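Local coordinates for sugar-phosphate aldolase (Thermotoga maritima, PDB 1PVT), which is a member of the class II aldolase and adducin family with an AraD-like fold, at residues Phe199-Asp202 with Val203-Tyr207; His127-Asn130 with Leu131-Met135; Phe167-Pro170 with Gly171-Glu174. All blocks are in the same frame, centred on the assembly; numbering follows the deposited sequence.

How the contacts relate
All three contacts lie where a helix begins, and they differ in depth and chemistry. Contacts 1 and 2 are partly buried, while contact 3 is at the surface, without a buried residue among those that touch. Contact 1 starts helix 203-224; the short helix of contact 2 packs against the same long helix further along, where Glu-214 meets it, although the two contacts have centres about 20 Å apart. Contact 3 starts helix 173-182, across the centre of the chain from contact 1. Aspartate and serine side chains cap the helices of contacts 1 and 3, whereas a proline precedes that of contact 2, which relies on backbone bonds, a threonine hydroxyl and leucine packing.

Contact 1. Residues Phe199-Asp202 with Val203-Tyr207; sequences FGKD and VAEAY
Glu-205 OE2 is gripped by two groups: the backbone N of Lys-201, at 2.6 Å with an N-H...O angle of 157°, and the guanidinium of Arg-209, which makes a salt bridge. The amide of Lys-201 meets this oxygen from above the carboxylate plane, 66° out of it. Glu-205 gets there by being stretched out, with CG anti to its backbone N (chi1 175°) and the next torsion also extended, so that the chain runs back along Gly-200, whose CA is 3.9 Å from Glu-205 CG. The aliphatic part of Lys-201 lies against the same carboxylate, its CG 3.3 Å from Glu-205 OE1. Asp-202 OD1 accepts from Glu-205 N at 3.0 Å, again from above the carboxylate plane, while Asp-202 O takes the N-H of Ala-206 at 3.1 Å. Phe-199 O receives NE of Arg-209, tying the strand end to the same arginine. This is a helix N-cap by Asp-202 with the extended acid of the third helical residue reaching back beyond it; because that acid binds Lys-201 N, one residue before the cap, it resembles a capping box without meeting the strict definition, and it joins strand 196-200 to helix 203-224.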
loop_
_atom_site.group_PDB
_atom_site.type_symbol
_atom_site.label_atom_id
_atom_site.label_comp_id
_atom_site.label_asym_id
_atom_site.label_seq_id
_atom_site.Cartn_x
_atom_site.Cartn_y
_atom_site.Cartn_z
ATOM N N PHE A 199 -0.600 3.991 -4.333
ATOM C CA PHE A 199 0.339 3.556 -5.361
ATOM C C PHE A 199 1.146 4.739 -5.867
ATOM O O PHE A 199 0.798 5.888 -5.603
ATOM C CB PHE A 199 -0.429 2.924 -6.529
ATOM C CG PHE A 199 -1.574 2.054 -6.097
ATOM C CD1 PHE A 199 -2.872 2.350 -6.493
ATOM C CD2 PHE A 199 -1.363 0.958 -5.265
ATOM C CE1 PHE A 199 -3.943 1.566 -6.064
ATOM C CE2 PHE A 199 -2.430 0.163 -4.829
ATOM C CZ PHE A 199 -3.719 0.468 -5.226
ATOM N N GLY A 200 2.220 4.460 -6.598
ATOM C CA GLY A 200 3.024 5.541 -7.130
ATOM C C GLY A 200 4.250 5.087 -7.892
ATOM O O GLY A 200 4.650 3.924 -7.811
ATOM N N LYS A 201 4.853 6.010 -8.637
ATOM C CA LYS A 201 6.054 5.698 -9.406
ATOM C C LYS A 201 7.094 5.038 -8.480
ATOM O O LYS A 201 7.868 4.192 -8.922
ATOM C CB LYS A 201 6.645 6.975 -10.036
ATOM C CG LYS A 201 5.645 7.864 -10.781
ATOM C CD LYS A 201 4.982 7.140 -11.947
ATOM C CE LYS A 201 3.814 7.957 -12.537
ATOM N NZ LYS A 201 4.224 9.227 -13.212
ATOM N N ASP A 202 7.116 5.438 -7.206
ATOM C CA ASP A 202 8.039 4.873 -6.216
ATOM C C ASP A 202 7.427 4.995 -4.820
ATOM O O ASP A 202 6.495 5.783 -4.614
ATOM C CB ASP A 202 9.402 5.574 -6.270
ATOM C CG ASP A 202 9.315 7.063 -5.992
ATOM O OD1 ASP A 202 8.188 7.580 -5.806
ATOM O OD2 ASP A 202 10.383 7.721 -5.961
ATOM N N VAL A 203 7.946 4.223 -3.867
ATOM C CA VAL A 203 7.393 4.236 -2.523
ATOM C C VAL A 203 7.184 5.643 -1.990
ATOM O O VAL A 203 6.117 5.952 -1.456
ATOM C CB VAL A 203 8.259 3.443 -1.536
ATOM C CG1 VAL A 203 9.503 4.223 -1.167
ATOM C CG2 VAL A 203 7.443 3.118 -0.314
ATOM N N ALA A 204 8.186 6.501 -2.151
ATOM C CA ALA A 204 8.093 7.883 -1.681
ATOM C C ALA A 204 6.851 8.593 -2.212
ATOM O O ALA A 204 6.246 9.402 -1.507
ATOM C CB ALA A 204 9.343 8.662 -2.084
ATOM N N GLU A 205 6.478 8.305 -3.456
ATOM C CA GLU A 205 5.300 8.929 -4.050
ATOM C C GLU A 205 4.026 8.346 -3.433
ATOM O O GLU A 205 3.055 9.071 -3.200
ATOM C CB GLU A 205 5.292 8.734 -5.570
ATOM C CG GLU A 205 4.021 9.251 -6.248
ATOM C CD GLU A 205 4.052 9.126 -7.769
ATOM O OE1 GLU A 205 4.701 9.970 -8.428
ATOM O OE2 GLU A 205 3.430 8.180 -8.306
ATOM N N ALA A 206 4.028 7.038 -3.174
ATOM C CA ALA A 206 2.877 6.398 -2.557
ATOM C C ALA A 206 2.691 7.060 -1.193
ATOM O O ALA A 206 1.598 7.511 -0.864
ATOM C CB ALA A 206 3.124 4.912 -2.394
ATOM N N TYR A 207 3.765 7.131 -0.408
ATOM C CA TYR A 207 3.705 7.757 0.909
ATOM C C TYR A 207 3.141 9.170 0.822
ATOM O O TYR A 207 2.354 9.590 1.668
ATOM C CB TYR A 207 5.089 7.834 1.543
ATOM C CG TYR A 207 5.071 8.531 2.885
ATOM C CD1 TYR A 207 4.541 7.911 4.004
ATOM C CD2 TYR A 207 5.530 9.830 3.022
ATOM C CE1 TYR A 207 4.466 8.565 5.215
ATOM C CE2 TYR A 207 5.454 10.490 4.234
ATOM C CZ TYR A 207 4.921 9.848 5.321
ATOM O OH TYR A 207 4.827 10.497 6.521
#

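Contact 2. Residues His127-Asn130 with Leu131-Met135; sequences HPLN and LLTLM
Pro-128 O, Leu-129 O and Asn-130 O each accept the amide four residues ahead, from Leu-132, Thr-133 and Leu-134, which sets up the first turn of helix 129-134. Leu-129 O carries a second donor: Thr-133 OG1 lies 2.7 Å from it, above the carbonyl plane by 42°, while Thr-133 N approaches Leu-129 O at 2.7 Å almost straight, with an N-H...O angle of 174°. The hydroxyl is brought back over the preceding turn because OG1 sits beside the backbone N, anti to the carbonyl carbon (chi1 -56°). Leu-129 and Thr-133 then run side by side, Leu-129 CD1 coming 3.6 Å from Thr-133 OG1. The segment is a helix start separated from strand 122-126 by two residues, with Pro-128 at the N-cap. A proline side chain offers no acceptor for the first helical amides; Glu-214 of helix 203-224 approaches here instead, making a weak bond to Leu-131 N and a hydrogen bond to Asn-130 ND2, and its negative charge would probably suit the amide end of the helix. Apolar contacts flank this polar end. Pro-128 CB rests on Leu-131 CB at 4.0 Å, and Leu-131 continues inward to Ala-217 of the long helix and Leu-190 of strand 188-191. Leu-132 reaches back across the N-cap, its CD2 3.9 Å from His-127 CB, while the imidazole of His-127 meets the ring of His-125 with the planes steeply inclined.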
loop_
_atom_site.group_PDB
_atom_site.type_symbol
_atom_site.label_atom_id
_atom_site.label_comp_id
_atom_site.label_asym_id
_atom_site.label_seq_id
_atom_site.Cartn_x
_atom_site.Cartn_y
_atom_site.Cartn_z
ATOM N N HIS A 127 -3.056 2.594 8.193
ATOM C CA HIS A 127 -4.324 3.006 8.799
ATOM C C HIS A 127 -4.275 4.402 9.391
ATOM O O HIS A 127 -4.141 4.573 10.598
ATOM C CB HIS A 127 -4.723 2.025 9.902
ATOM C CG HIS A 127 -4.787 0.609 9.438
ATOM N ND1 HIS A 127 -3.703 -0.238 9.497
ATOM C CD2 HIS A 127 -5.772 -0.078 8.811
ATOM C CE1 HIS A 127 -4.015 -1.387 8.920
ATOM N NE2 HIS A 127 -5.265 -1.316 8.494
ATOM N N PRO A 128 -4.394 5.424 8.547
ATOM C CA PRO A 128 -4.355 6.794 9.043
ATOM C C PRO A 128 -5.517 7.046 9.985
ATOM O O PRO A 128 -6.663 6.733 9.663
ATOM C CB PRO A 128 -4.469 7.618 7.770
ATOM C CG PRO A 128 -3.842 6.748 6.752
ATOM C CD PRO A 128 -4.445 5.410 7.081
ATOM N N LEU A 129 -5.205 7.617 11.143
ATOM C CA LEU A 129 -6.186 7.944 12.168
ATOM C C LEU A 129 -7.412 8.716 11.666
ATOM O O LEU A 129 -8.550 8.321 11.901
ATOM C CB LEU A 129 -5.494 8.754 13.256
ATOM C CG LEU A 129 -6.360 9.770 13.993
ATOM C CD1 LEU A 129 -7.359 9.039 14.850
ATOM C CD2 LEU A 129 -5.492 10.673 14.847
ATOM N N ASN A 130 -7.181 9.827 10.986
ATOM C CA ASN A 130 -8.283 10.634 10.498
ATOM C C ASN A 130 -9.103 9.978 9.415
ATOM O O ASN A 130 -10.324 10.069 9.421
ATOM C CB ASN A 130 -7.762 11.972 10.001
ATOM C CG ASN A 130 -7.405 12.904 11.134
ATOM O OD1 ASN A 130 -8.276 13.532 11.726
ATOM N ND2 ASN A 130 -6.124 12.985 11.455
ATOM N N LEU A 131 -8.437 9.327 8.471
ATOM C CA LEU A 131 -9.145 8.655 7.387
ATOM C C LEU A 131 -9.933 7.517 8.009
ATOM O O LEU A 131 -11.009 7.142 7.541
ATOM C CB LEU A 131 -8.151 8.107 6.371
ATOM C CG LEU A 131 -8.510 8.423 4.923
ATOM C CD1 LEU A 131 -9.013 9.856 4.801
ATOM C CD2 LEU A 131 -7.270 8.221 4.063
ATOM N N LEU A 132 -9.376 6.981 9.084
ATOM C CA LEU A 132 -10.010 5.908 9.810
ATOM C C LEU A 132 -11.247 6.506 10.439
ATOM O O LEU A 132 -12.357 6.073 10.174
ATOM C CB LEU A 132 -9.066 5.408 10.889
ATOM C CG LEU A 132 -8.899 3.905 11.019
ATOM C CD1 LEU A 132 -8.748 3.254 9.640
ATOM C CD2 LEU A 132 -7.680 3.661 11.885
ATOM N N THR A 133 -11.043 7.518 11.268
ATOM C CA THR A 133 -12.142 8.190 11.935
ATOM C C THR A 133 -13.253 8.493 10.955
ATOM O O THR A 133 -14.411 8.173 11.191
ATOM C CB THR A 133 -11.700 9.519 12.515
ATOM O OG1 THR A 133 -10.593 9.308 13.389
ATOM C CG2 THR A 133 -12.831 10.160 13.280
ATOM N N LEU A 134 -12.880 9.124 9.851
ATOM C CA LEU A 134 -13.821 9.513 8.809
ATOM C C LEU A 134 -14.655 8.364 8.252
ATOM O O LEU A 134 -15.843 8.532 7.989
ATOM C CB LEU A 134 -13.056 10.224 7.684
ATOM C CG LEU A 134 -13.705 10.567 6.337
ATOM C CD1 LEU A 134 -13.566 9.396 5.382
ATOM C CD2 LEU A 134 -15.154 10.964 6.538
HETATM N N MSE A 135 -14.045 7.199 8.079
HETATM C CA MSE A 135 -14.769 6.049 7.551
HETATM C C MSE A 135 -15.625 5.356 8.604
HETATM O O MSE A 135 -16.159 4.272 8.379
HETATM C CB MSE A 135 -13.789 5.047 6.958
HETATM C CG MSE A 135 -12.930 5.628 5.865
HETATM SE SE MSE A 135 -11.932 4.239 4.995
HETATM C CE MSE A 135 -10.794 3.732 6.497
#

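Contact 3. Residues Phe167-Pro170 with Gly171-Glu174; sequences FEKP and GSVE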
loop_
_atom_site.group_PDB
_atom_site.type_symbol
_atom_site.label_atom_id
_atom_site.label_comp_id
_atom_site.label_asym_id
_atom_site.label_seq_id
_atom_site.Cartn_x
_atom_site.Cartn_y
_atom_site.Cartn_z
ATOM N N PHE A 167 -14.413 -4.364 2.206
ATOM C CA PHE A 167 -13.441 -5.258 2.816
ATOM C C PHE A 167 -14.109 -6.541 3.296
ATOM O O PHE A 167 -15.005 -6.500 4.142
ATOM C CB PHE A 167 -12.781 -4.550 4.001
ATOM C CG PHE A 167 -11.463 -5.145 4.410
ATOM C CD1 PHE A 167 -10.270 -4.621 3.921
ATOM C CD2 PHE A 167 -11.414 -6.231 5.279
ATOM C CE1 PHE A 167 -9.044 -5.172 4.296
ATOM C CE2 PHE A 167 -10.193 -6.787 5.658
ATOM C CZ PHE A 167 -9.006 -6.257 5.166
ATOM N N GLU A 168 -13.660 -7.678 2.771
ATOM C CA GLU A 168 -14.231 -8.966 3.154
ATOM C C GLU A 168 -13.207 -9.883 3.823
ATOM O O GLU A 168 -13.329 -10.221 5.004
ATOM C CB GLU A 168 -14.802 -9.680 1.921
ATOM C CG GLU A 168 -15.823 -8.886 1.099
ATOM C CD GLU A 168 -17.160 -8.699 1.802
ATOM O OE1 GLU A 168 -17.640 -9.662 2.439
ATOM O OE2 GLU A 168 -17.740 -7.592 1.700
ATOM N N LYS A 169 -12.202 -10.287 3.049
ATOM C CA LYS A 169 -11.154 -11.183 3.536
ATOM C C LYS A 169 -9.791 -10.486 3.595
ATOM O O LYS A 169 -9.364 -9.857 2.618
ATOM C CB LYS A 169 -11.034 -12.410 2.620
ATOM C CG LYS A 169 -12.361 -13.077 2.256
ATOM C CD LYS A 169 -12.167 -14.196 1.218
ATOM C CE LYS A 169 -13.507 -14.765 0.734
ATOM N NZ LYS A 169 -13.344 -15.899 -0.229
ATOM N N PRO A 170 -9.095 -10.588 4.747
ATOM C CA PRO A 170 -7.772 -10.005 5.012
ATOM C C PRO A 170 -6.655 -10.614 4.151
ATOM O O PRO A 170 -6.410 -11.821 4.205
ATOM C CB PRO A 170 -7.559 -10.304 6.492
ATOM C CG PRO A 170 -8.936 -10.279 7.037
ATOM C CD PRO A 170 -9.702 -11.061 6.004
ATOM N N GLY A 171 -5.983 -9.773 3.363
ATOM C CA GLY A 171 -4.895 -10.239 2.513
ATOM C C GLY A 171 -5.209 -11.426 1.618
ATOM O O GLY A 171 -4.403 -12.348 1.496
ATOM N N SER A 172 -6.382 -11.393 0.992
ATOM C CA SER A 172 -6.835 -12.451 0.100
ATOM C C SER A 172 -6.603 -12.027 -1.336
ATOM O O SER A 172 -6.401 -10.851 -1.629
ATOM C CB SER A 172 -8.323 -12.703 0.300
ATOM O OG SER A 172 -9.066 -11.562 -0.091
ATOM N N VAL A 173 -6.633 -12.993 -2.239
ATOM C CA VAL A 173 -6.436 -12.685 -3.641
ATOM C C VAL A 173 -7.581 -11.789 -4.084
ATOM O O VAL A 173 -7.401 -10.846 -4.856
ATOM C CB VAL A 173 -6.425 -13.972 -4.486
ATOM C CG1 VAL A 173 -6.807 -13.654 -5.921
ATOM C CG2 VAL A 173 -5.033 -14.610 -4.444
ATOM N N GLU A 174 -8.761 -12.103 -3.564
ATOM C CA GLU A 174 -9.998 -11.379 -3.856
ATOM C C GLU A 174 -9.831 -9.893 -3.598
ATOM O O GLU A 174 -10.117 -9.051 -4.459
ATOM C CB GLU A 174 -11.115 -11.910 -2.959
ATOM C CG GLU A 174 -12.481 -11.317 -3.226
ATOM C CD GLU A 174 -13.330 -11.226 -1.963
ATOM O OE1 GLU A 174 -13.191 -10.219 -1.227
ATOM O OE2 GLU A 174 -14.124 -12.164 -1.698
#
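Glu-168 meets Glu-174 through its aliphatic part: Glu-168 CB is 3.6 Å from Glu-174 OE1, and the two side chains run obliquely past each other. Their carboxylate groups stay apart, Glu-168 OE1 lying 5.8 Å from Glu-174 OE1. Lys-169 follows, its long chain extended beyond CG and laid across Glu-174 at about a right angle. Its CE comes to 3.6 Å from Glu-174 OE2, but Lys-169 NZ stands at 4.1 Å from that oxygen, beyond a salt bridge, so the pairing is loosely electrostatic; Glu-174 OE1 has in addition a long, weak ion pair with Lys-178, one turn further along the helix. The backbone of Lys-169 supplies the hydrogen bond across the turn. Its carbonyl O accepts Ser-172 OG at a rather long 3.2 Å and well off axis, with a C=O...O angle of 115° and the hydroxyl standing above the carbonyl plane, while Lys-169 CB packs 3.6 Å from Ser-172 CB. Ser-172 holds OG between its own backbone N and carbonyl carbon (chi1 65°), from where the same oxygen also accepts from Leu-175 N and caps the helix. Pro-170 comes next, at the first corner of a type II beta turn from Lys-169 to Ser-172. Gly-171 fills the second corner with a positive phi of 52°, a backbone shape that glycine adopts readily. The turn thus leads from the loop after strand 163-165 into helix 173-182. At the start of the loop, Phe-167 stacks on His-194 and touches Leu-175 of the helix and Trp-191 of strand 188-191, while Ser-172 O accepts from Thr-105 OG1 of helix 103-115.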